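Local coordinates for protein afamin (Homo sapiens, PDB 6FAK) that carries hydrophobic molecules in body fluids, keeping lipidated Wnt proteins soluble and active and binding vitamin E, at residues 353-358 with 378-383; 214-219 with 329-334; 307-312 with 338-343; 386-391 with 445-450. All coordinates share one frame; numbering follows the deposited sequence. Where two conformers were deposited one is given.

Contacts 1, 2 and 3 lie within the second albumin domain, with centres 13 to 15 Å apart, while contact 4 falls in the range of the third. Helix 326-339 serves contact 2 with its middle and contact 3 with its C-terminal end; these two alternate along the chain. Helix 346-363 comes next and packs in contact 1 against the start of helix 376-417, whose continuation carries contact 4, about 17 Å on between centres. That long helix therefore runs from one albumin domain into the next. Asp343 and Pro342 of contact 3 also touch 445-450, a second link between the domains of this mainly helical carrier.

Contact 1 of 4, residues 353-358 with 378-383; sequences VQIYKD and DKFNET. With NAG (2-acetamido-2-deoxy-beta-D-glucopyranose), chain D.
Phe380 turns the rim of its ring to segment 353-358 of helix 346-363: CZ comes 3.7 Å from Tyr356 CD1, which lies close to the plane of the phenylalanine ring, and CE1 rests on Tyr356 CB. The two aromatic side chains slant across one another. Phe380 places CG opposite its carbonyl carbon (chi1 -51°), which swings the ring from the flank of its own helix toward the tyrosine.

Ile355 divides its two branches among Lys379, Phe380 and Thr383. CG2 touches Lys379 CB at 4.0 Å and meets the Phe380 edge at CD1, the isoleucine and the ring passing in opposite directions. The other branch extends to CD1, which meets Thr383 CG2 end-on at 3.6 Å. With OG1 anti to the threonine's backbone N (chi1 177°), the methyl CG2 is left as the nearest group to Ile355.

The two helical segments run roughly antiparallel, at 142° with axes 10.0 Å apart, part of the helical bundle of the second albumin domain. Helix 326-339 backs the contact: Tyr356 stacks on Phe333, and Phe380 meets the ring of Tyr337. Tyr356 OH hydrogen-bonds to Phe312 O in the loop before helix 318-324. Asn381 takes no part in the packing; its ND2 carries the N-linked sugar through a 1.5 Å bond to NAG C1. Replacing Phe380 by an alanine would probably leave Tyr356 CB and CD1 without their aromatic neighbour and open a gap beside Ile355.

The closest pairs across the interface are all carbon to carbon, so it holds mainly by shape and exclusion of water.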
# COMPACT_ATOMS: atom_id res chain seq x y z
N VAL A 353 10.43 7.78 18.74
CA VAL A 353 11.84 7.99 18.42
C VAL A 353 12.10 9.48 18.19
O VAL A 353 13.10 10.03 18.72
CB VAL A 353 12.31 7.15 17.21
CG1 VAL A 353 13.75 7.51 16.87
CG2 VAL A 353 12.20 5.64 17.48
N GLN A 354 11.22 10.16 17.45
CA GLN A 354 11.40 11.58 17.20
C GLN A 354 11.31 12.43 18.45
O GLN A 354 12.08 13.41 18.63
CB GLN A 354 10.34 12.07 16.20
CG GLN A 354 10.49 13.52 15.79
CD GLN A 354 11.81 13.73 15.04
OE1 GLN A 354 12.08 13.02 14.06
NE2 GLN A 354 12.64 14.65 15.53
N ILE A 355 10.33 12.13 19.28
CA ILE A 355 10.19 12.81 20.57
C ILE A 355 11.43 12.63 21.44
O ILE A 355 11.87 13.58 22.06
CB ILE A 355 8.94 12.35 21.29
CG1 ILE A 355 7.75 13.00 20.57
CG2 ILE A 355 8.92 12.76 22.76
CD1 ILE A 355 6.46 12.32 20.92
N TYR A 356 11.97 11.41 21.46
CA TYR A 356 13.21 11.14 22.22
C TYR A 356 14.36 11.99 21.65
O TYR A 356 15.13 12.61 22.40
CB TYR A 356 13.52 9.63 22.22
CG TYR A 356 14.69 9.23 23.09
CD1 TYR A 356 14.73 9.60 24.43
CD2 TYR A 356 15.75 8.52 22.57
CE1 TYR A 356 15.77 9.24 25.26
CE2 TYR A 356 16.81 8.14 23.41
CZ TYR A 356 16.82 8.54 24.75
OH TYR A 356 17.91 8.23 25.58
N LYS A 357 14.51 12.00 20.33
CA LYS A 357 15.51 12.82 19.68
C LYS A 357 15.39 14.34 19.97
O LYS A 357 16.39 14.98 20.34
CB LYS A 357 15.47 12.57 18.18
CG LYS A 357 16.41 13.41 17.35
CD LYS A 357 16.29 12.95 15.88
CE LYS A 357 17.27 13.71 14.99
NZ LYS A 357 17.07 13.32 13.56
N ASP A 358 14.18 14.88 19.88
CA ASP A 358 13.90 16.28 20.26
C ASP A 358 14.15 16.56 21.75
O ASP A 358 14.72 17.59 22.11
CB ASP A 358 12.46 16.70 19.88
CG ASP A 358 12.19 16.56 18.39
OD1 ASP A 358 13.19 16.48 17.60
OD2 ASP A 358 10.99 16.47 18.01
N ASP A 378 7.61 9.84 30.53
CA ASP A 378 6.41 10.68 30.69
C ASP A 378 6.04 11.37 29.40
O ASP A 378 4.84 11.55 29.12
CB ASP A 378 6.59 11.73 31.81
CG ASP A 378 6.81 11.10 33.18
OD1 ASP A 378 6.28 10.01 33.45
OD2 ASP A 378 7.49 11.69 34.02
N LYS A 379 7.04 11.83 28.61
CA LYS A 379 6.71 12.34 27.29
C LYS A 379 6.12 11.25 26.39
O LYS A 379 5.14 11.50 25.71
CB LYS A 379 7.90 12.97 26.60
CG LYS A 379 8.40 14.18 27.32
CD LYS A 379 9.04 15.21 26.40
CE LYS A 379 9.67 16.30 27.23
NZ LYS A 379 8.75 17.41 27.59
N PHE A 380 6.71 10.05 26.41
CA PHE A 380 6.20 8.93 25.55
C PHE A 380 4.78 8.56 25.94
O PHE A 380 3.91 8.35 25.07
CB PHE A 380 7.07 7.69 25.63
CG PHE A 380 8.57 7.93 25.39
CD1 PHE A 380 9.05 9.02 24.66
CD2 PHE A 380 9.48 7.00 25.86
CE1 PHE A 380 10.41 9.17 24.42
CE2 PHE A 380 10.83 7.16 25.65
CZ PHE A 380 11.30 8.25 24.93
N ASN A 381 4.56 8.48 27.25
CA ASN A 381 3.25 8.15 27.83
C ASN A 381 2.15 9.11 27.39
O ASN A 381 1.09 8.66 26.96
CB ASN A 381 3.37 8.07 29.35
CG ASN A 381 2.07 7.64 30.02
OD1 ASN A 381 1.15 8.46 30.23
ND2 ASN A 381 1.98 6.33 30.38
N GLU A 382 2.42 10.42 27.45
CA GLU A 382 1.42 11.41 26.99
C GLU A 382 1.10 11.29 25.49
O GLU A 382 -0.10 11.28 25.06
CB GLU A 382 1.87 12.83 27.36
CG GLU A 382 1.06 13.96 26.74
CD GLU A 382 1.55 15.32 27.17
OE1 GLU A 382 1.87 16.11 26.26
OE2 GLU A 382 1.65 15.59 28.41
N THR A 383 2.13 11.15 24.66
CA THR A 383 1.87 11.08 23.23
C THR A 383 1.10 9.80 22.88
O THR A 383 0.15 9.84 22.12
CB THR A 383 3.13 11.25 22.37
OG1 THR A 383 2.78 11.11 20.99
CG2 THR A 383 4.14 10.24 22.66
C1 NAG D . 0.80 5.80 31.07
C2 NAG D . 0.36 4.44 30.51
C3 NAG D . -0.72 3.80 31.36
C4 NAG D . -0.36 3.83 32.84
C5 NAG D . 0.07 5.23 33.26
C6 NAG D . 0.46 5.29 34.74
C7 NAG D . 0.60 4.29 28.09
C8 NAG D . -0.06 4.50 26.76
N2 NAG D . -0.14 4.60 29.15
O3 NAG D . -0.91 2.45 30.94
O4 NAG D . -1.50 3.41 33.61
O5 NAG D . 1.16 5.66 32.45
O6 NAG D . 1.65 4.52 34.96
O7 NAG D . 1.74 3.87 28.18

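Contact 2 of 4, residues 214-219 with 329-334; sequences VHFIYI and FFAKFT
In the second albumin domain, helix 216-225, part of the region that forms the pocket for hydrophobic ligands, packs on helix 326-339 through Phe216 and Ile219. Phe216 drives its ring edge at the other helix: CD2 approaches Thr334 OG1 to 3.3 Å, the oxygen lying in the ring plane, and CE2 stands 3.6 Å from Phe330 O. The same edge brushes Phe330 CB, with CE2 4.0 Å away. Phe216 and Thr334 cross at about a right angle.

Thr334 sets its hydroxyl opposite the carbonyl carbon and next to its own backbone N (chi1 -55°), which lets OG1 turn back and donate to Phe330 O at 2.7 Å. That carbonyl also accepts from Thr334 N, and the two donors arrive from opposite faces of its plane. The hydroxyl is thus tied down on its own helix while the phenylalanine C-H edge lies against it.

One turn further on, Ile219 brings CD1 to 3.7 Å from Ala331 CB, and Ile219 CD1 also sits over the centre of one face of the Phe216 ring. The isoleucine's CG2 lies 3.8 Å from Thr334 CG2. A valine in place of Thr334 would probably leave Phe330 O with one donor fewer and the Phe216 edge without its oxygen neighbour.

Around this pair, helix 231-250 touches Ile219 through Val238, while helix 346-363 covers the other helix, with Val353 on Thr334 and Lys357 on Phe330. Helix 318-324 adds Arg322 against Phe330.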
# COMPACT_ATOMS: atom_id res chain seq x y z
N VAL A 214 13.94 6.34 6.47
CA VAL A 214 13.08 5.22 6.24
C VAL A 214 13.53 3.93 6.85
O VAL A 214 12.66 3.21 7.27
CB VAL A 214 12.65 5.15 4.74
CG1 VAL A 214 11.83 3.91 4.41
CG2 VAL A 214 11.83 6.39 4.41
N HIS A 215 14.84 3.64 6.99
CA HIS A 215 15.27 2.35 7.58
C HIS A 215 15.00 2.22 9.11
O HIS A 215 15.11 1.11 9.70
CB HIS A 215 16.74 2.06 7.28
CG HIS A 215 17.69 2.68 8.26
ND1 HIS A 215 17.98 4.03 8.26
CD2 HIS A 215 18.42 2.13 9.26
CE1 HIS A 215 18.82 4.29 9.25
NE2 HIS A 215 19.13 3.16 9.85
N PHE A 216 14.59 3.31 9.74
CA PHE A 216 13.96 3.22 11.06
C PHE A 216 12.66 2.39 11.08
O PHE A 216 12.38 1.67 12.06
CB PHE A 216 13.85 4.59 11.72
CG PHE A 216 15.16 5.04 12.30
CD1 PHE A 216 16.20 5.49 11.46
CD2 PHE A 216 15.43 4.92 13.64
CE1 PHE A 216 17.44 5.88 11.98
CE2 PHE A 216 16.67 5.28 14.17
CZ PHE A 216 17.68 5.74 13.36
N ILE A 217 11.94 2.43 9.97
CA ILE A 217 10.78 1.59 9.78
C ILE A 217 11.16 0.11 9.91
O ILE A 217 10.45 -0.62 10.55
CB ILE A 217 10.09 1.79 8.40
CG1 ILE A 217 9.48 3.17 8.32
CG2 ILE A 217 9.00 0.73 8.15
CD1 ILE A 217 8.92 3.47 6.94
N TYR A 218 12.25 -0.31 9.27
CA TYR A 218 12.64 -1.71 9.26
C TYR A 218 13.19 -2.12 10.62
O TYR A 218 13.02 -3.27 11.07
CB TYR A 218 13.65 -2.05 8.11
CG TYR A 218 13.54 -1.28 6.79
CD1 TYR A 218 12.32 -1.19 6.10
CD2 TYR A 218 14.67 -0.70 6.19
CE1 TYR A 218 12.23 -0.47 4.89
CE2 TYR A 218 14.60 -0.03 4.97
CZ TYR A 218 13.37 0.10 4.32
OH TYR A 218 13.29 0.82 3.13
N ILE A 219 13.89 -1.21 11.29
CA ILE A 219 14.36 -1.52 12.65
C ILE A 219 13.16 -1.77 13.52
O ILE A 219 13.12 -2.76 14.28
CB ILE A 219 15.24 -0.40 13.27
CG1 ILE A 219 16.57 -0.23 12.51
CG2 ILE A 219 15.52 -0.72 14.75
CD1 ILE A 219 17.25 1.12 12.74
N PHE A 329 23.02 5.31 17.94
CA PHE A 329 22.41 5.47 19.25
C PHE A 329 20.85 5.40 19.12
O PHE A 329 20.18 4.73 19.89
CB PHE A 329 22.82 6.84 19.83
CG PHE A 329 22.09 7.21 21.07
CD1 PHE A 329 22.47 6.70 22.28
CD2 PHE A 329 21.02 8.07 21.02
CE1 PHE A 329 21.76 6.98 23.44
CE2 PHE A 329 20.30 8.37 22.18
CZ PHE A 329 20.68 7.82 23.37
N PHE A 330 20.29 6.19 18.20
CA PHE A 330 18.83 6.13 17.93
C PHE A 330 18.32 4.80 17.33
O PHE A 330 17.18 4.38 17.61
CB PHE A 330 18.33 7.38 17.16
CG PHE A 330 18.43 8.66 17.96
CD1 PHE A 330 17.70 8.83 19.11
CD2 PHE A 330 19.28 9.70 17.55
CE1 PHE A 330 17.84 9.99 19.88
CE2 PHE A 330 19.41 10.85 18.29
CZ PHE A 330 18.71 10.99 19.47
N ALA A 331 19.12 4.17 16.50
CA ALA A 331 18.81 2.79 16.06
C ALA A 331 18.70 1.81 17.22
O ALA A 331 17.77 1.00 17.27
CB ALA A 331 19.85 2.29 15.04
N LYS A 332 19.66 1.88 18.17
CA LYS A 332 19.60 1.06 19.35
C LYS A 332 18.38 1.37 20.24
O LYS A 332 17.74 0.46 20.78
CB LYS A 332 20.88 1.18 20.18
CG LYS A 332 21.01 -0.00 21.14
CD LYS A 332 22.37 -0.09 21.77
CE LYS A 332 22.62 -1.51 22.36
NZ LYS A 332 21.43 -2.21 22.92
N PHE A 333 18.07 2.64 20.41
CA PHE A 333 16.84 3.03 21.11
C PHE A 333 15.59 2.43 20.42
O PHE A 333 14.75 1.83 21.07
CB PHE A 333 16.68 4.55 21.22
CG PHE A 333 15.36 4.95 21.80
CD1 PHE A 333 15.12 4.83 23.16
CD2 PHE A 333 14.31 5.37 20.96
CE1 PHE A 333 13.88 5.16 23.69
CE2 PHE A 333 13.08 5.72 21.47
CZ PHE A 333 12.85 5.61 22.83
N THR A 334 15.55 2.53 19.10
CA THR A 334 14.42 2.07 18.35
C THR A 334 14.27 0.52 18.53
O THR A 334 13.20 0.01 18.83
CB THR A 334 14.53 2.46 16.86
OG1 THR A 334 14.73 3.89 16.70
CG2 THR A 334 13.29 1.97 16.12

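Contact 3 of 4, residues 307-312 with 338-343; sequences LREGKF and SRRHPD
The loop at 307-309 passes beside the end of helix 326-339, the CA atoms of Leu307 and Arg340 lying 5.8 Å apart, and then folds into a type I beta turn from Glu309 to Phe312. Arg340 stretches along it, its chain extended from CG to NE. NE comes 3.0 Å from Arg308 O, but the N-H is badly aimed and the pair is a close polar approach rather than a hydrogen bond. Glu309 CB lies over one face of the guanidinium. The glutamate's OE1 stays 4.1 Å from Arg340 NH2, well out of the guanidinium plane, leaving an attraction of charges alone. The firm partner of Arg340 is Glu336, which forms a salt bridge with its NH1.

This is the surface of the second albumin domain, where the loop leading to helix 318-324 closes over the point at which helix 326-339 gives way to the loop before helix 346-363. Here His341 CE1 lies 3.3 Å from Leu307 O. Leu307 crosses the imidazole at about a right angle, with CD1 3.7 Å from His341 NE2. Leu307 and Glu309 are poorly ordered, so the placing of their side chains is less certain. His341 ND1 bonds to Tyr337 O, and its ring stacks on Tyr337. Within the turn, Lys311 N donates to Glu309 OE2 at 3.0 Å, holding the carboxylate's other oxygen beside the loop.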
# COMPACT_ATOMS: atom_id res chain seq x y z
N LEU A 307 9.65 -3.87 30.78
CA LEU A 307 8.97 -2.88 29.93
C LEU A 307 9.84 -1.70 29.48
O LEU A 307 9.53 -1.04 28.49
CB LEU A 307 7.73 -2.34 30.64
CG LEU A 307 6.71 -1.53 29.83
CD1 LEU A 307 6.21 -2.30 28.62
CD2 LEU A 307 5.56 -1.13 30.75
N ARG A 308 10.94 -1.46 30.20
CA ARG A 308 11.77 -0.28 29.97
C ARG A 308 13.23 -0.61 29.67
O ARG A 308 13.65 -1.75 29.76
CB ARG A 308 11.65 0.70 31.14
CG ARG A 308 11.99 0.14 32.52
CD ARG A 308 11.35 1.01 33.60
NE ARG A 308 11.73 2.43 33.47
CZ ARG A 308 12.91 2.95 33.81
NH1 ARG A 308 13.88 2.19 34.29
NH2 ARG A 308 13.12 4.26 33.66
N GLU A 309 13.97 0.41 29.25
CA GLU A 309 15.43 0.34 29.18
C GLU A 309 15.93 1.62 29.83
O GLU A 309 15.96 2.69 29.21
CB GLU A 309 15.94 0.17 27.74
CG GLU A 309 17.47 0.22 27.55
CD GLU A 309 18.25 -0.76 28.42
OE1 GLU A 309 18.73 -1.79 27.87
OE2 GLU A 309 18.41 -0.51 29.64
N GLY A 310 16.30 1.49 31.11
CA GLY A 310 16.84 2.61 31.86
C GLY A 310 18.15 3.14 31.31
O GLY A 310 18.56 4.21 31.69
N LYS A 311 18.81 2.39 30.44
CA LYS A 311 19.99 2.90 29.74
C LYS A 311 19.71 4.21 28.94
O LYS A 311 20.67 4.98 28.70
CB LYS A 311 20.56 1.82 28.81
CG LYS A 311 22.02 2.02 28.42
CD LYS A 311 22.90 0.80 28.72
CE LYS A 311 23.19 0.65 30.21
NZ LYS A 311 23.97 -0.58 30.52
N PHE A 312 18.44 4.44 28.55
CA PHE A 312 18.04 5.66 27.80
C PHE A 312 17.49 6.80 28.62
O PHE A 312 17.43 7.96 28.13
CB PHE A 312 17.08 5.29 26.66
CG PHE A 312 17.75 4.40 25.65
CD1 PHE A 312 18.74 4.90 24.84
CD2 PHE A 312 17.49 3.03 25.62
CE1 PHE A 312 19.40 4.09 23.94
CE2 PHE A 312 18.18 2.22 24.74
CZ PHE A 312 19.10 2.74 23.90
N SER A 338 11.13 -0.79 20.54
CA SER A 338 10.22 -1.58 19.69
C SER A 338 10.04 -3.03 20.15
O SER A 338 8.91 -3.52 20.21
CB SER A 338 10.64 -1.55 18.23
OG SER A 338 10.72 -0.21 17.77
N ARG A 339 11.13 -3.70 20.52
CA ARG A 339 11.05 -5.08 20.92
C ARG A 339 10.32 -5.29 22.24
O ARG A 339 9.75 -6.37 22.43
CB ARG A 339 12.41 -5.77 20.94
CG ARG A 339 13.30 -5.44 22.10
CD ARG A 339 14.57 -6.21 21.87
NE ARG A 339 15.59 -5.88 22.80
CZ ARG A 339 16.47 -6.75 23.33
NH1 ARG A 339 16.41 -8.05 23.02
NH2 ARG A 339 17.40 -6.33 24.14
N ARG A 340 10.33 -4.29 23.11
CA ARG A 340 9.58 -4.30 24.35
C ARG A 340 8.15 -3.77 24.28
O ARG A 340 7.47 -3.82 25.27
CB ARG A 340 10.29 -3.49 25.41
CG ARG A 340 11.57 -4.13 25.88
CD ARG A 340 12.27 -3.13 26.81
NE ARG A 340 13.45 -3.71 27.46
CZ ARG A 340 14.60 -3.88 26.85
NH1 ARG A 340 14.73 -3.55 25.57
NH2 ARG A 340 15.62 -4.41 27.50
N HIS A 341 7.71 -3.27 23.14
CA HIS A 341 6.36 -2.73 22.99
C HIS A 341 5.73 -3.30 21.72
O HIS A 341 5.43 -2.58 20.77
CB HIS A 341 6.43 -1.20 22.92
CG HIS A 341 6.89 -0.55 24.18
ND1 HIS A 341 8.22 -0.39 24.48
CD2 HIS A 341 6.19 -0.10 25.25
CE1 HIS A 341 8.33 0.18 25.67
NE2 HIS A 341 7.11 0.36 26.16
N PRO A 342 5.49 -4.63 21.71
CA PRO A 342 4.76 -5.27 20.62
C PRO A 342 3.33 -4.78 20.40
O PRO A 342 2.80 -5.01 19.32
CB PRO A 342 4.72 -6.76 21.05
CG PRO A 342 4.84 -6.73 22.51
CD PRO A 342 5.77 -5.58 22.80
N ASP A 343 2.75 -4.10 21.39
CA ASP A 343 1.40 -3.52 21.30
C ASP A 343 1.28 -2.16 20.58
O ASP A 343 0.15 -1.66 20.40
CB ASP A 343 0.80 -3.39 22.71
CG ASP A 343 1.69 -2.60 23.70
OD1 ASP A 343 2.97 -2.74 23.73
OD2 ASP A 343 1.08 -1.87 24.50

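Contact 4 of 4, residues 386-391 with 445-450; sequences KSLKMV and EEFACV
Glu446, right after the N-cap residue Glu445, opens the first turn of helix 446-462 and meets Val391, in segment 386-391 of helix 376-417, only loosely, its OE1 4.3 Å from Val391 CG1; the carboxylate's other oxygen, OE2, takes a bond from Thr442 N.

Phe447 follows and, with Val391, makes up the bulk of the contact. A chi1 of 171°, with CG beside the carbonyl carbon, sends the ring across to the other helix, where three residues meet it. Ser387 CB sits 3.6 Å from Phe447 CE1 near the ring's far end. Leu388 slants across its base, with CD1 3.8 Å from Phe447 CB. Val391 comes at about a right angle, CG2 3.9 Å from Phe447 CD1. The ring thus spans one full turn of the partner helix, from Ser387 to Val391. Ser387 meets it through carbon, while OG is hydrogen-bonded to Glu348 OE1 and Thr383 O.

Ala448 and Cys449 turn to other surroundings: both belong to the pocket that holds a polyether molecule in this crystal, and Cys449 is in disulfide linkage with Cys440. Val450, a turn after Phe447, comes back to the interface and meets Val391 end to end, CG1 to CG1 at 3.9 Å.

The short helical segments cross at 83°, axes 9.9 Å apart. Helix 346-363 flanks them on one side, with Glu348 on Phe447 and Arg351 on Ser387. Helix 423-440 packs on Val450 through Phe437 and Cys440, and further along helix 376-417 Cys395 touches both Glu446 and Val450.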
# COMPACT_ATOMS: atom_id res chain seq x y z
N LYS A 386 -2.64 10.00 23.91
CA LYS A 386 -3.38 10.77 22.92
C LYS A 386 -3.73 9.91 21.71
O LYS A 386 -4.86 9.94 21.25
CB LYS A 386 -2.64 12.02 22.48
CG LYS A 386 -2.57 13.10 23.56
CD LYS A 386 -1.63 14.26 23.22
CE LYS A 386 -1.53 15.23 24.39
NZ LYS A 386 -1.48 16.65 23.95
N SER A 387 -2.77 9.13 21.21
CA SER A 387 -3.02 8.31 20.01
C SER A 387 -4.06 7.25 20.34
O SER A 387 -5.00 7.03 19.59
CB SER A 387 -1.73 7.64 19.50
OG SER A 387 -0.75 8.63 19.26
N LEU A 388 -3.88 6.63 21.49
CA LEU A 388 -4.76 5.56 21.93
C LEU A 388 -6.20 6.05 22.14
O LEU A 388 -7.14 5.41 21.66
CB LEU A 388 -4.20 4.99 23.21
CG LEU A 388 -4.89 3.85 23.89
CD1 LEU A 388 -5.04 2.65 22.97
CD2 LEU A 388 -4.06 3.50 25.12
N LYS A 389 -6.38 7.20 22.78
CA LYS A 389 -7.72 7.79 22.93
C LYS A 389 -8.40 8.05 21.59
O LYS A 389 -9.61 7.87 21.48
CB LYS A 389 -7.66 9.10 23.73
CG LYS A 389 -7.21 8.95 25.19
CD LYS A 389 -8.31 9.15 26.23
CE LYS A 389 -9.20 7.93 26.41
NZ LYS A 389 -8.60 6.93 27.33
N MET A 390 -7.64 8.48 20.58
CA MET A 390 -8.19 8.75 19.24
C MET A 390 -8.70 7.48 18.59
O MET A 390 -9.82 7.44 18.06
CB MET A 390 -7.17 9.44 18.33
CG MET A 390 -6.96 10.93 18.64
SD MET A 390 -5.72 11.75 17.61
CE MET A 390 -5.19 13.08 18.69
N VAL A 391 -7.90 6.43 18.65
CA VAL A 391 -8.32 5.14 18.14
C VAL A 391 -9.52 4.60 18.86
O VAL A 391 -10.46 4.06 18.23
CB VAL A 391 -7.16 4.14 18.15
CG1 VAL A 391 -7.62 2.73 17.88
CG2 VAL A 391 -6.15 4.58 17.09
N GLU A 445 -4.81 -6.34 20.05
CA GLU A 445 -3.87 -5.28 19.61
C GLU A 445 -4.58 -4.33 18.63
O GLU A 445 -4.06 -3.94 17.58
CB GLU A 445 -2.55 -5.87 19.06
CG GLU A 445 -1.54 -6.27 20.15
CD GLU A 445 -0.27 -6.97 19.63
OE1 GLU A 445 0.05 -6.86 18.40
OE2 GLU A 445 0.42 -7.62 20.45
N GLU A 446 -5.77 -3.91 19.06
CA GLU A 446 -6.57 -2.96 18.34
C GLU A 446 -5.76 -1.72 18.00
O GLU A 446 -5.78 -1.26 16.84
CB GLU A 446 -7.76 -2.56 19.21
CG GLU A 446 -8.61 -1.44 18.65
CD GLU A 446 -9.73 -1.07 19.62
OE1 GLU A 446 -9.57 -0.08 20.41
OE2 GLU A 446 -10.75 -1.79 19.61
N PHE A 447 -5.05 -1.17 18.99
CA PHE A 447 -4.34 0.11 18.75
C PHE A 447 -3.30 -0.05 17.63
O PHE A 447 -3.30 0.74 16.66
CB PHE A 447 -3.66 0.73 19.99
CG PHE A 447 -2.77 1.90 19.64
CD1 PHE A 447 -3.32 3.10 19.27
CD2 PHE A 447 -1.37 1.76 19.62
CE1 PHE A 447 -2.52 4.16 18.91
CE2 PHE A 447 -0.55 2.81 19.25
CZ PHE A 447 -1.13 4.02 18.91
N ALA A 448 -2.45 -1.08 17.75
CA ALA A 448 -1.41 -1.28 16.75
C ALA A 448 -2.00 -1.54 15.35
O ALA A 448 -1.58 -0.94 14.33
CB ALA A 448 -0.46 -2.41 17.15
N CYS A 449 -2.99 -2.41 15.31
CA CYS A 449 -3.62 -2.79 14.05
C CYS A 449 -4.25 -1.58 13.32
O CYS A 449 -3.96 -1.33 12.14
CB CYS A 449 -4.65 -3.91 14.32
SG CYS A 449 -5.47 -4.58 12.86
N VAL A 450 -5.09 -0.83 14.03
CA VAL A 450 -5.77 0.31 13.47
C VAL A 450 -4.77 1.39 13.00
O VAL A 450 -4.89 1.93 11.89
CB VAL A 450 -6.74 0.95 14.49
CG1 VAL A 450 -7.29 2.28 14.00
CG2 VAL A 450 -7.90 -0.00 14.80